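PDB 4DNH: uncharacterized protein from Sinorhizobium meliloti, which is of unknown function but is a DUF993 TIM-barrel protein named as a dihydrodipicolinate synthase relative, so it is probably an enzyme. Local coordinates for residues A[68-80]-A[103-117]. Sequence-based numbering, arbitrary orientation.
Sequences RHRLWDLGLGVAE and SLAEARGRPDALIAC
Trp72 carries Ala113 CB over one face of its indole, 3.5 Å from the centroid of the Trp72 five-membered ring and 12° off the normal, a CH-pi contact; Val78 CG2 lies over the rim of the opposite face, and Ile115 CD1 and Glu106 CB meet the ring edge. Trp72 NE1 donates to Leu114 O (2.9 Å) from above the carbonyl plane; Val78 N reaches Leu114 O from the other side of that plane (2.8 Å). A bend at chi3 (82°) turns the Arg110 guanidinium across Trp72 CB, 3.4 Å from Arg110 CZ, while its edge spends its N-H groups in plane: Arg110 NH2 on Asp73 OD1 (2.6 Å), NH1 on His69 ND1 (3.0 Å), NE and NH2 together on Asp112 OD1. A leucine in its place would probably leave Asp73 and Asp112 without their shared counter-charge and His69 freer to turn. With ND1 accepting, His69 NE2 donates to Glu106 OE1 (2.7 Å), ring and carboxylate planes 75° apart. Deeper, Ser103 OG donates to Glu80 OE2 (2.6 Å), whose carboxylate also pairs with Arg68. Strands 77-80 and 115-119, parallel through bridges Val78-Ile115 and Ala79-Ala116, are joined through helix 93-108 as a beta-alpha-beta unit of the TIM barrel.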
loop_
_atom_site.group_PDB
_atom_site.type_symbol
_atom_site.label_atom_id
_atom_site.label_comp_id
_atom_site.label_asym_id
_atom_site.label_seq_id
_atom_site.Cartn_x
_atom_site.Cartn_y
_atom_site.Cartn_z
ATOM N N ARG A 68 -12.475 2.937 -2.237
ATOM C CA ARG A 68 -11.900 3.685 -3.352
ATOM C C ARG A 68 -12.516 5.089 -3.520
ATOM O O ARG A 68 -11.792 6.063 -3.756
ATOM C CB ARG A 68 -12.012 2.891 -4.645
ATOM C CG ARG A 68 -10.949 1.814 -4.790
ATOM C CD ARG A 68 -11.376 0.496 -4.167
ATOM N NE ARG A 68 -10.231 -0.405 -3.994
ATOM C CZ ARG A 68 -9.919 -1.060 -2.873
ATOM N NH1 ARG A 68 -10.689 -0.939 -1.785
ATOM N NH2 ARG A 68 -8.826 -1.837 -2.847
ATOM N N HIS A 69 -13.838 5.206 -3.377
ATOM C CA HIS A 69 -14.500 6.515 -3.502
ATOM C C HIS A 69 -14.109 7.461 -2.405
ATOM O O HIS A 69 -13.917 8.671 -2.650
ATOM C CB HIS A 69 -16.027 6.387 -3.589
ATOM C CG HIS A 69 -16.514 5.803 -4.892
ATOM N ND1 HIS A 69 -16.595 6.527 -6.030
ATOM C CD2 HIS A 69 -16.946 4.516 -5.214
ATOM C CE1 HIS A 69 -17.063 5.749 -7.027
ATOM N NE2 HIS A 69 -17.275 4.515 -6.527
ATOM N N ARG A 70 -13.970 6.930 -1.194
ATOM C CA ARG A 70 -13.453 7.699 -0.061
ATOM C C ARG A 70 -12.076 8.274 -0.389
ATOM O O ARG A 70 -11.794 9.448 -0.081
ATOM C CB ARG A 70 -13.367 6.822 1.195
ATOM C CG ARG A 70 -13.069 7.556 2.494
ATOM C CD ARG A 70 -12.936 6.543 3.624
ATOM N NE ARG A 70 -12.096 6.961 4.756
ATOM C CZ ARG A 70 -12.498 7.768 5.740
ATOM N NH1 ARG A 70 -13.738 8.283 5.726
ATOM N NH2 ARG A 70 -11.658 8.075 6.731
ATOM N N LEU A 71 -11.227 7.461 -1.025
ATOM C CA LEU A 71 -9.871 7.915 -1.365
ATOM C C LEU A 71 -9.924 8.966 -2.456
ATOM O O LEU A 71 -9.301 10.012 -2.339
ATOM C CB LEU A 71 -8.922 6.767 -1.757
ATOM C CG LEU A 71 -8.507 5.740 -0.701
ATOM C CD1 LEU A 71 -7.666 4.640 -1.346
ATOM C CD2 LEU A 71 -7.754 6.362 0.464
ATOM N N TRP A 72 -10.673 8.694 -3.516
ATOM C CA TRP A 72 -10.848 9.699 -4.567
ATOM C C TRP A 72 -11.395 10.996 -4.050
ATOM O O TRP A 72 -10.922 12.046 -4.473
ATOM C CB TRP A 72 -11.656 9.161 -5.721
ATOM C CG TRP A 72 -10.931 8.068 -6.462
ATOM C CD1 TRP A 72 -9.572 8.006 -6.764
ATOM C CD2 TRP A 72 -11.505 6.839 -7.035
ATOM N NE1 TRP A 72 -9.277 6.862 -7.461
ATOM C CE2 TRP A 72 -10.385 6.116 -7.657
ATOM C CE3 TRP A 72 -12.788 6.283 -7.094
ATOM C CZ2 TRP A 72 -10.565 4.897 -8.304
ATOM C CZ3 TRP A 72 -12.954 5.050 -7.745
ATOM C CH2 TRP A 72 -11.865 4.376 -8.333
ATOM N N ASP A 73 -12.339 10.929 -3.102
ATOM C CA ASP A 73 -12.963 12.127 -2.475
ATOM C C ASP A 73 -11.945 13.015 -1.797
ATOM O O ASP A 73 -12.077 14.237 -1.814
ATOM C CB ASP A 73 -13.996 11.739 -1.404
ATOM C CG ASP A 73 -15.310 11.233 -1.989
ATOM O OD1 ASP A 73 -15.530 11.359 -3.211
ATOM O OD2 ASP A 73 -16.128 10.693 -1.211
ATOM N N LEU A 74 -10.942 12.386 -1.184
ATOM C CA LEU A 74 -9.891 13.096 -0.470
ATOM C C LEU A 74 -8.757 13.543 -1.397
ATOM O O LEU A 74 -7.778 14.156 -0.945
ATOM C CB LEU A 74 -9.343 12.237 0.672
ATOM C CG LEU A 74 -10.304 11.930 1.829
ATOM C CD1 LEU A 74 -9.758 10.786 2.663
ATOM C CD2 LEU A 74 -10.581 13.127 2.727
ATOM N N GLY A 75 -8.887 13.234 -2.684
ATOM C CA GLY A 75 -7.901 13.643 -3.674
ATOM C C GLY A 75 -6.764 12.670 -3.882
ATOM O O GLY A 75 -5.925 12.895 -4.752
ATOM N N LEU A 76 -6.732 11.591 -3.093
ATOM C CA LEU A 76 -5.659 10.592 -3.179
ATOM C C LEU A 76 -5.905 9.688 -4.361
ATOM O O LEU A 76 -7.053 9.410 -4.701
ATOM C CB LEU A 76 -5.592 9.756 -1.896
ATOM C CG LEU A 76 -5.380 10.565 -0.611
ATOM C CD1 LEU A 76 -5.587 9.711 0.624
ATOM C CD2 LEU A 76 -3.991 11.164 -0.593
ATOM N N GLY A 77 -4.841 9.247 -5.016
ATOM C CA GLY A 77 -4.995 8.241 -6.068
ATOM C C GLY A 77 -5.156 6.853 -5.462
ATOM O O GLY A 77 -4.877 6.642 -4.273
ATOM N N VAL A 78 -5.582 5.901 -6.277
ATOM C CA VAL A 78 -5.754 4.541 -5.820
ATOM C C VAL A 78 -4.776 3.611 -6.559
ATOM O O VAL A 78 -4.716 3.606 -7.805
ATOM C CB VAL A 78 -7.229 4.081 -6.005
ATOM C CG1 VAL A 78 -7.351 2.560 -5.947
ATOM C CG2 VAL A 78 -8.137 4.727 -4.962
ATOM N N ALA A 79 -4.014 2.834 -5.792
ATOM C CA ALA A 79 -3.140 1.788 -6.331
ATOM C C ALA A 79 -3.825 0.450 -6.095
ATOM O O ALA A 79 -3.885 -0.008 -4.949
ATOM C CB ALA A 79 -1.791 1.806 -5.625
ATOM N N GLU A 80 -4.332 -0.179 -7.156
ATOM C CA GLU A 80 -5.224 -1.311 -6.973
ATOM C C GLU A 80 -4.599 -2.670 -7.024
ATOM O O GLU A 80 -3.682 -2.936 -7.816
ATOM C CB GLU A 80 -6.373 -1.313 -7.975
ATOM C CG GLU A 80 -7.653 -0.724 -7.423
ATOM C CD GLU A 80 -8.234 -1.472 -6.243
ATOM O OE1 GLU A 80 -7.527 -2.223 -5.521
ATOM O OE2 GLU A 80 -9.428 -1.261 -6.019
ATOM N N SER A 103 -12.940 -1.546 -10.165
ATOM C CA SER A 103 -12.370 -0.235 -9.822
ATOM C C SER A 103 -12.178 0.709 -11.019
ATOM O O SER A 103 -12.515 1.893 -10.930
ATOM C CB SER A 103 -11.066 -0.386 -9.054
ATOM O OG SER A 103 -11.340 -0.696 -7.706
ATOM N N LEU A 104 -11.654 0.185 -12.127
ATOM C CA LEU A 104 -11.553 0.965 -13.359
ATOM C C LEU A 104 -12.919 1.488 -13.771
ATOM O O LEU A 104 -13.057 2.670 -14.100
ATOM C CB LEU A 104 -10.864 0.173 -14.485
ATOM C CG LEU A 104 -9.355 -0.037 -14.215
ATOM C CD1 LEU A 104 -8.733 -1.045 -15.165
ATOM C CD2 LEU A 104 -8.574 1.277 -14.253
ATOM N N ALA A 105 -13.935 0.625 -13.694
ATOM C CA ALA A 105 -15.299 1.017 -14.050
ATOM C C ALA A 105 -15.820 2.088 -13.106
ATOM O O ALA A 105 -16.484 3.009 -13.552
ATOM C CB ALA A 105 -16.233 -0.180 -14.086
ATOM N N GLU A 106 -15.507 1.993 -11.813
ATOM C CA GLU A 106 -15.916 3.052 -10.882
ATOM C C GLU A 106 -15.231 4.356 -11.256
ATOM O O GLU A 106 -15.887 5.392 -11.335
ATOM C CB GLU A 106 -15.607 2.708 -9.417
ATOM C CG GLU A 106 -16.491 1.645 -8.786
ATOM C CD GLU A 106 -17.975 1.947 -8.863
ATOM O OE1 GLU A 106 -18.385 3.090 -8.576
ATOM O OE2 GLU A 106 -18.735 1.028 -9.213
ATOM N N ALA A 107 -13.924 4.279 -11.511
ATOM C CA ALA A 107 -13.080 5.427 -11.868
ATOM C C ALA A 107 -13.608 6.245 -13.044
ATOM O O ALA A 107 -13.737 7.468 -12.945
ATOM C CB ALA A 107 -11.658 4.966 -12.160
ATOM N N ARG A 108 -13.894 5.571 -14.158
ATOM C CA ARG A 108 -14.436 6.232 -15.337
ATOM C C ARG A 108 -15.771 6.930 -15.033
ATOM O O ARG A 108 -16.219 7.792 -15.802
ATOM C CB ARG A 108 -14.619 5.239 -16.485
ATOM C CG ARG A 108 -13.330 4.708 -17.093
ATOM C CD ARG A 108 -13.632 3.864 -18.331
ATOM N NE ARG A 108 -14.574 2.778 -18.049
ATOM C CZ ARG A 108 -14.227 1.545 -17.676
ATOM N NH1 ARG A 108 -12.947 1.206 -17.547
ATOM N NH2 ARG A 108 -15.166 0.642 -17.431
ATOM N N GLY A 109 -16.392 6.542 -13.917
ATOM C CA GLY A 109 -17.642 7.128 -13.455
ATOM C C GLY A 109 -17.475 8.408 -12.662
ATOM O O GLY A 109 -18.442 8.946 -12.149
ATOM N N ARG A 110 -16.249 8.903 -12.583
ATOM C CA ARG A 110 -15.922 10.068 -11.773
ATOM C C ARG A 110 -15.032 10.993 -12.577
ATOM O O ARG A 110 -14.216 10.510 -13.361
ATOM C CB ARG A 110 -15.126 9.650 -10.542
ATOM C CG ARG A 110 -15.934 9.145 -9.366
ATOM C CD ARG A 110 -14.964 8.824 -8.229
ATOM N NE ARG A 110 -14.581 10.019 -7.475
ATOM C CZ ARG A 110 -14.898 10.238 -6.198
ATOM N NH1 ARG A 110 -15.570 9.332 -5.501
ATOM N NH2 ARG A 110 -14.524 11.368 -5.610
ATOM N N PRO A 111 -15.176 12.323 -12.394
ATOM C CA PRO A 111 -14.217 13.206 -13.063
ATOM C C PRO A 111 -12.815 13.122 -12.456
ATOM O O PRO A 111 -11.846 13.284 -13.185
ATOM C CB PRO A 111 -14.820 14.604 -12.882
ATOM C CG PRO A 111 -15.742 14.483 -11.729
ATOM C CD PRO A 111 -16.262 13.075 -11.742
ATOM N N ASP A 112 -12.717 12.834 -11.154
ATOM C CA ASP A 112 -11.442 12.942 -10.419
ATOM C C ASP A 112 -10.947 11.642 -9.790
ATOM O O ASP A 112 -10.775 11.557 -8.577
ATOM C CB ASP A 112 -11.517 14.060 -9.355
ATOM C CG ASP A 112 -12.425 13.710 -8.140
ATOM O OD1 ASP A 112 -13.204 12.724 -8.178
ATOM O OD2 ASP A 112 -12.343 14.451 -7.131
ATOM N N ALA A 113 -10.702 10.632 -10.609
ATOM C CA ALA A 113 -10.265 9.352 -10.088
ATOM C C ALA A 113 -8.938 8.881 -10.687
ATOM O O ALA A 113 -8.907 8.375 -11.815
ATOM C CB ALA A 113 -11.351 8.305 -10.287
ATOM N N LEU A 114 -7.852 9.048 -9.929
ATOM C CA LEU A 114 -6.541 8.567 -10.345
ATOM C C LEU A 114 -6.340 7.142 -9.808
ATOM O O LEU A 114 -6.620 6.847 -8.645
ATOM C CB LEU A 114 -5.446 9.510 -9.852
ATOM C CG LEU A 114 -3.969 9.054 -9.828
ATOM C CD1 LEU A 114 -3.325 9.090 -11.212
ATOM C CD2 LEU A 114 -3.172 9.917 -8.853
ATOM N N ILE A 115 -5.852 6.259 -10.667
ATOM C CA ILE A 115 -5.808 4.841 -10.381
ATOM C C ILE A 115 -4.784 4.181 -11.285
ATOM O O ILE A 115 -4.641 4.541 -12.457
ATOM C CB ILE A 115 -7.219 4.171 -10.503
ATOM C CG1 ILE A 115 -7.127 2.651 -10.340
ATOM C CG2 ILE A 115 -7.919 4.554 -11.814
ATOM C CD1 ILE A 115 -8.388 2.015 -9.809
ATOM N N ALA A 116 -4.055 3.227 -10.715
ATOM C CA ALA A 116 -3.096 2.429 -11.454
ATOM C C ALA A 116 -3.142 1.039 -10.856
ATOM O O ALA A 116 -3.344 0.879 -9.642
ATOM C CB ALA A 116 -1.696 3.027 -11.353
ATOM N N CYS A 117 -2.921 0.042 -11.701
ATOM C CA CYS A 117 -3.282 -1.319 -11.380
ATOM C C CYS A 117 -2.092 -2.236 -11.377
ATOM O O CYS A 117 -1.347 -2.285 -12.358
ATOM C CB CYS A 117 -4.294 -1.811 -12.403
ATOM S SG CYS A 117 -5.691 -0.679 -12.539
#